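Local coordinates for protein virC2 (Agrobacterium tumefaciens, PDB 2RH3), which probably binds DNA through its C-terminal ribbon-helix-helix domain and enhances T-DNA transfer and virulence, at residues S6-A11 and Y58-T63; S30-L35 and I69-S74; R36-D41 and A107-F112. One frame throughout, in Å; residues are numbered along the deposited sequence. Where two conformers were deposited one is given.

Contact 3 (36-41 with 107-112) is the most central, four of its seven touching residues being buried; contact 1 (6-11 with 58-63) lies nearest the periphery, with three of nine, and contact 2 (30-35 with 69-74) between. Contacts 2 and 3 share helix 27-47: one lays it against strand 71-76, the other against helix 97-118. Contacts 1 and 2 meet at the two-stranded antiparallel sheet, where Ala7 O probably accepts a hydrogen bond from Val71 N. Leu109 touches Ala7 and Tyr58 of contact 1 and Leu31, Ile34 and Leu35 of contact 2. Direct hydrogen bonds cross contact 1; contact 2 is mainly methyl packing, and contact 3 adds a bridging water to its apolar fit.

Contact 1: S6-A11 and Y58-T63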
ATOM      1  N   SER A   6       1.529   3.625   6.395  1.00 25.81           N
ATOM      2  CA  SER A   6       0.469   2.949   7.128  1.00 25.19           C
ATOM      3  C   SER A   6      -0.592   2.452   6.170  1.00 24.24           C
ATOM      4  O   SER A   6      -0.832   3.059   5.129  1.00 23.64           O
ATOM      5  CB  SER A   6      -0.151   3.865   8.191  1.00 25.26           C
ATOM      6  OG  SER A   6      -0.750   5.003   7.605  1.00 26.35           O
ATOM      7  N   ALA A   7      -1.210   1.324   6.512  1.00 23.30           N
ATOM      8  CA  ALA A   7      -2.261   0.753   5.680  1.00 22.53           C
ATOM      9  C   ALA A   7      -3.161  -0.161   6.485  1.00 22.30           C
ATOM     10  O   ALA A   7      -2.759  -0.677   7.525  1.00 22.70           O
ATOM     11  CB  ALA A   7      -1.657  -0.019   4.516  1.00 23.21           C
ATOM     12  N   ARG A   8      -4.379  -0.356   5.991  1.00 22.82           N
ATOM     13  CA  ARG A   8      -5.334  -1.280   6.611  1.00 22.45           C
ATOM     14  C   ARG A   8      -5.370  -2.590   5.834  1.00 21.85           C
ATOM     15  O   ARG A   8      -5.314  -2.589   4.617  1.00 21.33           O
ATOM     16  CB  ARG A   8      -6.739  -0.693   6.562  1.00 23.64           C
ATOM     17  CG  ARG A   8      -6.980   0.510   7.437  1.00 26.05           C
ATOM     18  CD  ARG A   8      -8.444   0.886   7.366  1.00 29.76           C
ATOM     19  NE  ARG A   8      -8.767   1.970   8.290  1.00 33.33           N
ATOM     20  CZ  ARG A   8      -9.086   1.797   9.569  1.00 33.28           C
ATOM     21  NH1 ARG A   8      -9.126   0.581  10.101  1.00 35.26           N
ATOM     22  NH2 ARG A   8      -9.361   2.852  10.320  0.50 34.13           N
ATOM     23  N   PRO A   9      -5.511  -3.723   6.534  1.00 21.35           N
ATOM     24  CA  PRO A   9      -5.691  -4.960   5.780  1.00 21.65           C
ATOM     25  C   PRO A   9      -6.935  -4.930   4.876  1.00 21.79           C
ATOM     26  O   PRO A   9      -7.944  -4.282   5.222  1.00 22.29           O
ATOM     27  CB  PRO A   9      -5.840  -6.016   6.881  1.00 22.39           C
ATOM     28  CG  PRO A   9      -5.119  -5.419   8.071  1.00 22.04           C
ATOM     29  CD  PRO A   9      -5.466  -3.960   7.990  1.00 22.22           C
ATOM     30  N   PRO A  10      -6.870  -5.621   3.724  1.00 21.88           N
ATOM     31  CA  PRO A  10      -7.997  -5.658   2.811  1.00 22.39           C
ATOM     32  C   PRO A  10      -9.128  -6.536   3.353  1.00 22.57           C
ATOM     33  O   PRO A  10      -8.906  -7.386   4.244  1.00 22.20           O
ATOM     34  CB  PRO A  10      -7.397  -6.290   1.550  1.00 22.21           C
ATOM     35  CG  PRO A  10      -6.310  -7.169   2.062  1.00 21.54           C
ATOM     36  CD  PRO A  10      -5.730  -6.421   3.227  1.00 21.95           C
ATOM     37  N   ALA A  11     -10.325  -6.342   2.798  1.00 22.56           N
ATOM     38  CA  ALA A  11     -11.456  -7.233   3.039  1.00 23.04           C
ATOM     39  C   ALA A  11     -11.178  -8.638   2.494  1.00 23.36           C
ATOM     40  O   ALA A  11     -10.392  -8.798   1.564  1.00 22.46           O
ATOM     41  CB  ALA A  11     -12.703  -6.666   2.378  1.00 23.33           C
ATOM     42  N   TYR A  58      -8.490   0.178  -2.027  1.00 24.63           N
ATOM     43  CA  TYR A  58      -9.059  -1.162  -2.125  1.00 23.79           C
ATOM     44  C   TYR A  58     -10.101  -1.354  -1.025  1.00 23.72           C
ATOM     45  O   TYR A  58     -10.090  -0.612  -0.030  1.00 23.56           O
ATOM     46  CB  TYR A  58      -7.963  -2.231  -1.986  1.00 23.18           C
ATOM     47  CG  TYR A  58      -7.050  -2.003  -0.798  1.00 20.98           C
ATOM     48  CD1 TYR A  58      -7.366  -2.538   0.466  1.00 19.10           C
ATOM     49  CD2 TYR A  58      -5.890  -1.237  -0.926  1.00 19.72           C
ATOM     50  CE1 TYR A  58      -6.552  -2.313   1.556  1.00 19.60           C
ATOM     51  CE2 TYR A  58      -5.071  -0.986   0.164  1.00 19.87           C
ATOM     52  CZ  TYR A  58      -5.393  -1.558   1.404  1.00 20.85           C
ATOM     53  OH  TYR A  58      -4.575  -1.332   2.488  1.00 21.67           O
ATOM     54  N   PRO A  59     -11.007  -2.332  -1.198  1.00 23.97           N
ATOM     55  CA  PRO A  59     -12.034  -2.577  -0.171  1.00 24.09           C
ATOM     56  C   PRO A  59     -11.432  -3.038   1.162  1.00 24.24           C
ATOM     57  O   PRO A  59     -10.524  -3.874   1.184  1.00 23.25           O
ATOM     58  CB  PRO A  59     -12.873  -3.704  -0.778  1.00 24.27           C
ATOM     59  CG  PRO A  59     -12.626  -3.625  -2.237  1.00 24.90           C
ATOM     60  CD  PRO A  59     -11.171  -3.260  -2.333  1.00 24.55           C
ATOM     61  N   ILE A  60     -11.951  -2.483   2.255  1.00 24.49           N
ATOM     62  CA  ILE A  60     -11.584  -2.908   3.614  1.00 25.34           C
ATOM     63  C   ILE A  60     -12.787  -3.582   4.313  1.00 24.72           C
ATOM     64  O   ILE A  60     -13.932  -3.381   3.895  1.00 24.44           O
ATOM     65  CB  ILE A  60     -11.034  -1.718   4.425  1.00 25.27           C
ATOM     66  CG1 ILE A  60     -12.074  -0.593   4.506  1.00 27.16           C
ATOM     67  CG2 ILE A  60      -9.702  -1.226   3.810  1.00 26.88           C
ATOM     68  CD1 ILE A  60     -12.006   0.218   5.771  1.00 29.91           C
ATOM     69  N   PRO A  61     -12.539  -4.409   5.358  1.00 24.70           N
ATOM     70  CA  PRO A  61     -13.669  -5.146   5.952  1.00 24.19           C
ATOM     71  C   PRO A  61     -14.645  -4.244   6.701  1.00 23.59           C
ATOM     72  O   PRO A  61     -14.232  -3.220   7.249  1.00 22.89           O
ATOM     73  CB  PRO A  61     -13.003  -6.108   6.949  1.00 24.25           C
ATOM     74  CG  PRO A  61     -11.535  -6.028   6.708  1.00 25.49           C
ATOM     75  CD  PRO A  61     -11.254  -4.726   6.010  1.00 24.91           C
ATOM     76  N   HIS A  62     -15.922  -4.643   6.707  1.00 23.21           N
ATOM     77  CA  HIS A  62     -16.981  -4.005   7.495  1.00 22.77           C
ATOM     78  C   HIS A  62     -17.843  -5.093   8.135  1.00 23.07           C
ATOM     79  O   HIS A  62     -19.078  -5.080   8.029  1.00 23.61           O
ATOM     80  CB  HIS A  62     -17.857  -3.094   6.622  1.00 23.16           C
ATOM     81  CG  HIS A  62     -17.107  -1.976   5.974  1.00 23.30           C
ATOM     82  ND1 HIS A  62     -16.773  -0.820   6.645  1.00 24.04           N
ATOM     83  CD2 HIS A  62     -16.622  -1.839   4.719  1.00 24.11           C
ATOM     84  CE1 HIS A  62     -16.116  -0.015   5.826  1.00 24.66           C
ATOM     85  NE2 HIS A  62     -16.012  -0.610   4.651  1.00 24.87           N
ATOM     86  N   THR A  63     -17.171  -6.024   8.801  1.00 22.94           N
ATOM     87  CA  THR A  63     -17.791  -7.190   9.413  0.50 22.86           C
ATOM     88  C   THR A  63     -17.505  -7.181  10.914  1.00 23.34           C
ATOM     89  O   THR A  63     -16.449  -6.695  11.335  1.00 22.73           O
ATOM     90  CB  THR A  63     -17.248  -8.503   8.757  0.50 22.80           C
ATOM     91  OG1 THR A  63     -17.616  -9.642   9.540  0.50 22.63           O
ATOM     92  CG2 THR A  63     -15.729  -8.467   8.627  0.50 21.40           C
TER
HETATM   93  O   HOH W   1      -4.992   1.263   3.621  1.00 30.98           O
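Tyr58 has its CG between the backbone N and the carbonyl carbon (chi1 49°), which sends the ring toward Arg8 and places the hydroxyl beside its backbone; chi2 sets only the ring plane, bringing Arg8 O into line with the ring edge. Tyr58 OH donates to Arg8 O at 2.6 Å, a short bond lying in the carbonyl plane with a C=O...donor angle of 147°. Water 1 joins the same hydroxyl to the amide N of the same residue: it donates to Tyr58 OH at 2.9 Å and accepts from Arg8 N, so both backbone polar atoms of Arg8 are tied to one phenol.

Farther along, Ala11 N donates to Pro59 O at 3.0 Å in a nearly straight bond (172° at the hydrogen), reaching the oxygen from above the carbonyl plane. The Pro61 ring closes on a carbonyl, its CD 3.4 Å from Pro9 O. Apolar contacts fill in: Pro10 CB lies 3.9 Å from Tyr58 CD1, and Ile60 CD1 comes within 4.0 Å of Arg8 CD, where the extended arginine chain passes at a slant. The guanidinium itself looks elsewhere, with NH1 bonded to Ser68 OG. On the helix 97-118 side, Phe113 meets the Tyr58 ring edge-to-face and Leu109 packs on Ala7.

The run leaving strand 2-7 and the loop between helix 27-47 and strand 71-76 are thus joined by a hydroxyl, a water and the amide of Ala11, consistent with the four prolines here having no N-H to offer to a ladder.

Contact 2: S30-L35 and I69-S74; sequences SLQMIL and IIVQTS
The ribbon strand 71-76 of the ribbon-helix-helix fold lies over helix 27-47 here, and Val71 is the residue that fills most of the join. Its two methyls go to different partners. CG2 meets Leu31 CD2 at 3.8 Å, the two branched side chains passing at a slant, while CG1, anti to the backbone N (chi1 -170°), lies against the side chain of Gln32. In the glutamine conformer described, the contact runs along the chain: Gln32 CG is 3.7 Å from Val71 CG1, and Gln32 NE2 is 3.5 Å from the same methyl. This conformer can do so because its CG leans beside the backbone N and the chain beyond is extended, carrying the amide over the valine toward the strand backbone. No hydrogen bond forms there, for Gln32 NE2 remains 3.7 Å from Gln72 O.

In this fold, alternate strand residues face the helices, and the pattern is plain: Val71 and Thr73 direct their CB toward helix 27-47, whereas Gln72 turns away. Strand 71-76 pairs antiparallel with strand 2-7, where Val71 bonds to Ala7 and Thr73 to Leu5 through their backbones. The local axes of helix and strand approach to 9.3 Å at 38°, a spacing that side chains bridge.

One turn on from Leu31, Leu35, in one of its two conformers, brings CD2 to 3.7 Å from Thr73 CG2, the side chains running past each other in opposite directions. Thr73 thus offers its methyl, rather than its hydroxyl, to the leucine. On the side of helix 97-118, Leu31 and Leu35 also reach Leu109.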
ATOM      1  N   SER A  30       1.424 -10.281   7.939  1.00 18.61           N
ATOM      2  CA  SER A  30       1.027 -10.607   6.571  1.00 17.84           C
ATOM      3  C   SER A  30       1.039  -9.358   5.693  1.00 18.15           C
ATOM      4  O   SER A  30       1.557  -9.385   4.568  1.00 17.61           O
ATOM      5  CB  SER A  30      -0.352 -11.275   6.567  1.00 17.83           C
ATOM      6  OG  SER A  30      -0.314 -12.514   7.279  1.00 17.30           O
ATOM      7  N   LEU A  31       0.456  -8.261   6.191  1.00 18.72           N
ATOM      8  CA  LEU A  31       0.400  -7.032   5.392  1.00 19.80           C
ATOM      9  C   LEU A  31       1.794  -6.443   5.178  1.00 20.63           C
ATOM     10  O   LEU A  31       2.085  -5.919   4.103  1.00 21.41           O
ATOM     11  CB  LEU A  31      -0.568  -6.005   5.986  1.00 20.08           C
ATOM     12  CG  LEU A  31      -1.063  -4.952   4.976  1.00 21.25           C
ATOM     13  CD1 LEU A  31      -1.801  -5.606   3.802  1.00 23.53           C
ATOM     14  CD2 LEU A  31      -1.927  -3.904   5.640  1.00 21.23           C
ATOM     15  N   GLN A  32       2.645  -6.554   6.193  1.00 21.23           N
ATOM     16  CA  GLN A  32       4.013  -6.045   6.110  0.50 21.33           C
ATOM     17  C   GLN A  32       4.817  -6.800   5.052  1.00 21.37           C
ATOM     18  O   GLN A  32       5.593  -6.184   4.309  1.00 21.12           O
ATOM     19  CB  GLN A  32       4.693  -6.119   7.477  0.50 21.86           C
ATOM     20  CG  GLN A  32       4.371  -4.934   8.373  0.50 23.04           C
ATOM     21  CD  GLN A  32       4.612  -5.210   9.853  0.50 24.85           C
ATOM     22  OE1 GLN A  32       5.036  -6.301  10.243  0.50 27.28           O
ATOM     23  NE2 GLN A  32       4.334  -4.213  10.685  0.50 26.83           N
ATOM     24  N   MET A  33       4.616  -8.120   4.984  1.00 20.21           N
ATOM     25  CA  MET A  33       5.251  -8.979   3.962  1.00 20.23           C
ATOM     26  C   MET A  33       4.855  -8.512   2.561  1.00 20.13           C
ATOM     27  O   MET A  33       5.715  -8.339   1.684  1.00 20.36           O
ATOM     28  CB  MET A  33       4.872 -10.452   4.159  1.00 19.65           C
ATOM     29  CG  MET A  33       5.531 -11.073   5.395  1.00 20.87           C
ATOM     30  SD  MET A  33       4.832 -12.676   5.775  1.00 22.68           S
ATOM     31  CE  MET A  33       5.434 -13.625   4.371  1.00 24.82           C
ATOM     32  N   ILE A  34       3.554  -8.309   2.371  1.00 19.06           N
ATOM     33  CA  ILE A  34       3.048  -7.844   1.085  1.00 20.00           C
ATOM     34  C   ILE A  34       3.565  -6.447   0.752  1.00 21.22           C
ATOM     35  O   ILE A  34       4.024  -6.219  -0.365  1.00 21.65           O
ATOM     36  CB  ILE A  34       1.511  -7.870   1.009  1.00 20.21           C
ATOM     37  CG1 ILE A  34       1.005  -9.317   1.138  1.00 19.70           C
ATOM     38  CG2 ILE A  34       1.065  -7.288  -0.342  1.00 19.96           C
ATOM     39  CD1 ILE A  34      -0.520  -9.436   1.303  1.00 19.84           C
ATOM     40  N   LEU A  35       3.503  -5.541   1.728  1.00 21.24           N
ATOM     41  CA  LEU A  35       3.908  -4.145   1.503  0.50 22.41           C
ATOM     42  C   LEU A  35       5.368  -4.033   1.057  1.00 23.26           C
ATOM     43  O   LEU A  35       5.706  -3.162   0.238  1.00 23.41           O
ATOM     44  CB  LEU A  35       3.649  -3.300   2.759  0.50 22.44           C
ATOM     45  CG  LEU A  35       3.713  -1.774   2.621  0.50 21.92           C
ATOM     46  CD1 LEU A  35       2.878  -1.293   1.448  0.50 22.36           C
ATOM     47  CD2 LEU A  35       3.273  -1.098   3.913  0.50 22.64           C
ATOM     48  N   ILE A  69      -7.624  -2.716  12.269  1.00 33.32           N
ATOM     49  CA  ILE A  69      -6.179  -2.872  12.282  1.00 32.70           C
ATOM     50  C   ILE A  69      -5.556  -1.844  11.334  1.00 32.68           C
ATOM     51  O   ILE A  69      -5.915  -1.781  10.153  1.00 32.73           O
ATOM     52  CB  ILE A  69      -5.763  -4.326  11.862  1.00 33.09           C
ATOM     53  CG1 ILE A  69      -6.268  -5.348  12.889  0.50 32.34           C
ATOM     54  CG2 ILE A  69      -4.240  -4.448  11.675  0.50 32.53           C
ATOM     55  CD1 ILE A  69      -6.392  -6.763  12.352  0.50 31.69           C
ATOM     56  N   ILE A  70      -4.686  -0.993  11.875  1.00 32.01           N
ATOM     57  CA  ILE A  70      -3.828  -0.168  11.038  0.50 31.64           C
ATOM     58  C   ILE A  70      -2.387  -0.596  11.277  1.00 31.64           C
ATOM     59  O   ILE A  70      -1.908  -0.644  12.415  1.00 31.78           O
ATOM     60  CB  ILE A  70      -4.046   1.368  11.240  0.50 31.61           C
ATOM     61  CG1 ILE A  70      -3.289   2.158  10.158  0.50 31.63           C
ATOM     62  CG2 ILE A  70      -3.672   1.809  12.664  0.50 31.93           C
ATOM     63  CD1 ILE A  70      -3.767   3.582   9.973  0.50 31.49           C
ATOM     64  N   VAL A  71      -1.713  -0.945  10.191  1.00 31.18           N
ATOM     65  CA  VAL A  71      -0.342  -1.418  10.244  1.00 31.13           C
ATOM     66  C   VAL A  71       0.601  -0.246   9.970  1.00 31.64           C
ATOM     67  O   VAL A  71       0.369   0.526   9.041  1.00 30.84           O
ATOM     68  CB  VAL A  71      -0.141  -2.555   9.213  1.00 31.45           C
ATOM     69  CG1 VAL A  71       1.199  -3.237   9.410  1.00 31.55           C
ATOM     70  CG2 VAL A  71      -1.272  -3.573   9.343  1.00 31.45           C
ATOM     71  N   GLN A  72       1.645  -0.113  10.788  1.00 32.40           N
ATOM     72  CA  GLN A  72       2.597   1.006  10.696  1.00 33.57           C
ATOM     73  C   GLN A  72       3.991   0.506  10.343  1.00 34.37           C
ATOM     74  O   GLN A  72       4.471  -0.478  10.911  1.00 34.81           O
ATOM     75  CB  GLN A  72       2.673   1.788  12.016  1.00 33.58           C
ATOM     76  CG  GLN A  72       1.347   2.268  12.565  1.00 34.74           C
ATOM     77  CD  GLN A  72       0.897   3.584  11.972  1.00 36.34           C
ATOM     78  OE1 GLN A  72       1.686   4.325  11.369  1.00 35.17           O
ATOM     79  NE2 GLN A  72      -0.382   3.895  12.152  1.00 37.42           N
ATOM     80  N   THR A  73       4.642   1.187   9.409  1.00 34.95           N
ATOM     81  CA  THR A  73       5.969   0.785   8.959  1.00 36.32           C
ATOM     82  C   THR A  73       6.748   1.979   8.416  1.00 36.83           C
ATOM     83  O   THR A  73       6.182   3.059   8.229  1.00 36.39           O
ATOM     84  CB  THR A  73       5.885  -0.353   7.893  1.00 36.55           C
ATOM     85  OG1 THR A  73       7.136  -1.045   7.813  1.00 37.72           O
ATOM     86  CG2 THR A  73       5.512   0.184   6.514  1.00 36.92           C
ATOM     87  N   SER A  74       8.047   1.784   8.192  1.00 37.73           N
ATOM     88  CA  SER A  74       8.862   2.762   7.468  1.00 38.47           C
ATOM     89  C   SER A  74       9.731   2.087   6.401  1.00 39.05           C
ATOM     90  O   SER A  74       9.928   0.870   6.426  1.00 39.47           O
ATOM     91  CB  SER A  74       9.696   3.630   8.426  1.00 38.58           C
ATOM     92  OG  SER A  74      10.767   2.922   9.023  1.00 38.86           O
TER

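Contact 3: R36-D41 and A107-F112; sequences RRALGD and AALACF
Ala38 CB sits in the middle of the crossing between helices 27-47 and 97-118 of the ribbon-helix-helix fold, 3.6 Å from Ala108 O and 3.9 Å from Phe112 CB, with Leu109 CD2 a little farther off. Next to it Leu39 sends CD2 to Ala108 CB at 3.8 Å. The small alanines let the backbones come close: the CA atoms of Ala38 and Ala108 are 5.4 Å apart, and the local helix axes approach to 8.5 Å, nearly perpendicular at 94°.

In Phe112, CG anti to the backbone N (chi1 -178°) carries the ring across to helix 27-47, and a chi2 of 96° turns its edge to Arg37 and Asp41. Arg37 CG reaches Phe112 CE1 at 3.9 Å, close to the ring plane, and Asp41 OD2 lies at the same rim, 4.3 Å from Phe112 CD1. The contact thus uses the aliphatic part of the arginine, whose chain crosses the phenylalanine at about a right angle. One turn apart on their own helix, Arg37 NE and Asp41 OD1 form a salt bridge of charges alone, the oxygen well out of the guanidinium plane.

Farther out, Ile34 backs both Phe112 and Leu109, while Leu5 and Phe77 touch Leu39. Water 2 donates to Ala38 O and, at 2.9 Å, to Ala108 O, which also takes the helical bond from Phe112 N. Joining two carbonyls that could not hydrogen-bond each other, it gives a largely apolar crossing a polar link.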
ATOM      1  N   ARG A  36       6.225  -4.896   1.589  1.00 24.02           N
ATOM      2  CA  ARG A  36       7.651  -4.894   1.230  1.00 25.63           C
ATOM      3  C   ARG A  36       7.810  -5.072  -0.284  1.00 24.83           C
ATOM      4  O   ARG A  36       8.563  -4.331  -0.944  1.00 24.79           O
ATOM      5  CB  ARG A  36       8.386  -5.996   2.001  1.00 25.63           C
ATOM      6  CG  ARG A  36       9.882  -6.058   1.739  1.00 28.73           C
ATOM      7  CD  ARG A  36      10.577  -7.088   2.619  1.00 28.96           C
ATOM      8  NE  ARG A  36      10.637  -6.667   4.016  0.50 34.02           N
ATOM      9  CZ  ARG A  36      10.074  -7.325   5.023  1.00 36.13           C
ATOM     10  NH1 ARG A  36       9.412  -8.453   4.798  1.00 38.26           N
ATOM     11  NH2 ARG A  36      10.186  -6.858   6.261  1.00 38.22           N
ATOM     12  N   ARG A  37       7.086  -6.051  -0.827  1.00 23.43           N
ATOM     13  CA  ARG A  37       7.119  -6.347  -2.243  1.00 22.93           C
ATOM     14  C   ARG A  37       6.393  -5.251  -3.028  1.00 22.64           C
ATOM     15  O   ARG A  37       6.904  -4.776  -4.043  1.00 23.08           O
ATOM     16  CB  ARG A  37       6.471  -7.708  -2.525  1.00 22.74           C
ATOM     17  CG  ARG A  37       6.358  -8.057  -4.000  1.00 22.13           C
ATOM     18  CD  ARG A  37       7.706  -8.281  -4.632  1.00 24.55           C
ATOM     19  NE  ARG A  37       7.578  -8.660  -6.036  1.00 27.05           N
ATOM     20  CZ  ARG A  37       8.499  -9.325  -6.734  1.00 28.56           C
ATOM     21  NH1 ARG A  37       9.646  -9.698  -6.172  1.00 28.85           N
ATOM     22  NH2 ARG A  37       8.272  -9.626  -8.010  1.00 30.30           N
ATOM     23  N   ALA A  38       5.209  -4.871  -2.555  1.00 22.33           N
ATOM     24  CA  ALA A  38       4.395  -3.834  -3.198  1.00 22.48           C
ATOM     25  C   ALA A  38       5.161  -2.499  -3.313  1.00 23.11           C
ATOM     26  O   ALA A  38       5.129  -1.853  -4.355  1.00 23.00           O
ATOM     27  CB  ALA A  38       3.082  -3.653  -2.470  1.00 23.07           C
ATOM     28  N   LEU A  39       5.872  -2.116  -2.257  1.00 23.36           N
ATOM     29  CA  LEU A  39       6.618  -0.850  -2.294  1.00 24.56           C
ATOM     30  C   LEU A  39       7.825  -0.937  -3.213  1.00 24.94           C
ATOM     31  O   LEU A  39       8.224   0.063  -3.821  1.00 24.98           O
ATOM     32  CB  LEU A  39       7.022  -0.382  -0.889  1.00 24.82           C
ATOM     33  CG  LEU A  39       5.865   0.007   0.037  1.00 26.75           C
ATOM     34  CD1 LEU A  39       6.289  -0.095   1.500  1.00 27.67           C
ATOM     35  CD2 LEU A  39       5.310   1.406  -0.287  1.00 29.35           C
ATOM     36  N   GLY A  40       8.404  -2.133  -3.321  1.00 25.01           N
ATOM     37  CA  GLY A  40       9.491  -2.374  -4.262  1.00 26.09           C
ATOM     38  C   GLY A  40       9.022  -2.214  -5.698  1.00 26.55           C
ATOM     39  O   GLY A  40       9.665  -1.522  -6.493  1.00 26.42           O
ATOM     40  N   ASP A  41       7.887  -2.841  -6.019  1.00 26.73           N
ATOM     41  CA  ASP A  41       7.264  -2.737  -7.341  1.00 27.23           C
ATOM     42  C   ASP A  41       6.902  -1.278  -7.639  1.00 27.18           C
ATOM     43  O   ASP A  41       7.141  -0.786  -8.748  1.00 28.05           O
ATOM     44  CB  ASP A  41       5.990  -3.607  -7.424  1.00 27.82           C
ATOM     45  CG  ASP A  41       6.262  -5.112  -7.268  1.00 29.57           C
ATOM     46  OD1 ASP A  41       7.409  -5.562  -7.471  1.00 31.20           O
ATOM     47  OD2 ASP A  41       5.303  -5.856  -6.939  0.50 30.14           O
ATOM     48  N   ALA A 107      -1.878   3.089  -1.997  1.00 21.40           N
ATOM     49  CA  ALA A 107      -1.754   2.991  -3.452  1.00 20.40           C
ATOM     50  C   ALA A 107      -0.867   1.822  -3.878  1.00 20.43           C
ATOM     51  O   ALA A 107      -1.193   1.115  -4.820  1.00 20.83           O
ATOM     52  CB  ALA A 107      -1.210   4.302  -4.042  1.00 21.38           C
ATOM     53  N   ALA A 108       0.252   1.642  -3.187  1.00 19.82           N
ATOM     54  CA  ALA A 108       1.179   0.555  -3.492  1.00 19.42           C
ATOM     55  C   ALA A 108       0.465  -0.802  -3.358  1.00 19.39           C
ATOM     56  O   ALA A 108       0.582  -1.686  -4.214  1.00 19.07           O
ATOM     57  CB  ALA A 108       2.385   0.644  -2.583  1.00 19.56           C
ATOM     58  N   LEU A 109      -0.302  -0.942  -2.290  1.00 19.51           N
ATOM     59  CA  LEU A 109      -1.059  -2.177  -2.065  1.00 19.80           C
ATOM     60  C   LEU A 109      -2.196  -2.338  -3.064  1.00 20.09           C
ATOM     61  O   LEU A 109      -2.431  -3.428  -3.567  1.00 19.77           O
ATOM     62  CB  LEU A 109      -1.581  -2.212  -0.631  1.00 19.73           C
ATOM     63  CG  LEU A 109      -0.525  -2.458   0.441  1.00 20.98           C
ATOM     64  CD1 LEU A 109      -1.127  -2.123   1.815  1.00 21.31           C
ATOM     65  CD2 LEU A 109      -0.007  -3.901   0.408  1.00 21.99           C
ATOM     66  N   ALA A 110      -2.913  -1.244  -3.344  1.00 19.50           N
ATOM     67  CA  ALA A 110      -3.990  -1.274  -4.309  1.00 20.23           C
ATOM     68  C   ALA A 110      -3.487  -1.807  -5.657  1.00 19.97           C
ATOM     69  O   ALA A 110      -4.171  -2.576  -6.306  1.00 20.31           O
ATOM     70  CB  ALA A 110      -4.600   0.112  -4.460  1.00 20.13           C
ATOM     71  N   CYS A 111      -2.281  -1.382  -6.032  0.50 21.19           N
ATOM     72  CA  CYS A 111      -1.601  -1.813  -7.252  0.50 20.97           C
ATOM     73  C   CYS A 111      -1.244  -3.311  -7.233  0.50 20.80           C
ATOM     74  O   CYS A 111      -1.441  -4.020  -8.222  0.50 20.80           O
ATOM     75  CB  CYS A 111      -0.341  -0.960  -7.455  0.50 21.21           C
ATOM     76  SG  CYS A 111       0.476  -1.183  -9.030  0.50 22.95           S
ATOM     77  N   PHE A 112      -0.730  -3.776  -6.096  1.00 20.38           N
ATOM     78  CA  PHE A 112      -0.366  -5.178  -5.893  1.00 20.21           C
ATOM     79  C   PHE A 112      -1.627  -6.049  -6.006  1.00 19.25           C
ATOM     80  O   PHE A 112      -1.635  -7.076  -6.697  1.00 19.74           O
ATOM     81  CB  PHE A 112       0.269  -5.337  -4.495  1.00 20.09           C
ATOM     82  CG  PHE A 112       0.731  -6.729  -4.204  1.00 21.31           C
ATOM     83  CD1 PHE A 112       2.064  -7.088  -4.402  1.00 22.85           C
ATOM     84  CD2 PHE A 112      -0.161  -7.684  -3.724  1.00 21.41           C
ATOM     85  CE1 PHE A 112       2.497  -8.401  -4.139  1.00 23.58           C
ATOM     86  CE2 PHE A 112       0.260  -8.986  -3.472  1.00 20.70           C
ATOM     87  CZ  PHE A 112       1.589  -9.339  -3.667  1.00 21.66           C
TER
HETATM   88  O   HOH W   2       2.705  -2.118  -6.139  1.00 25.90           O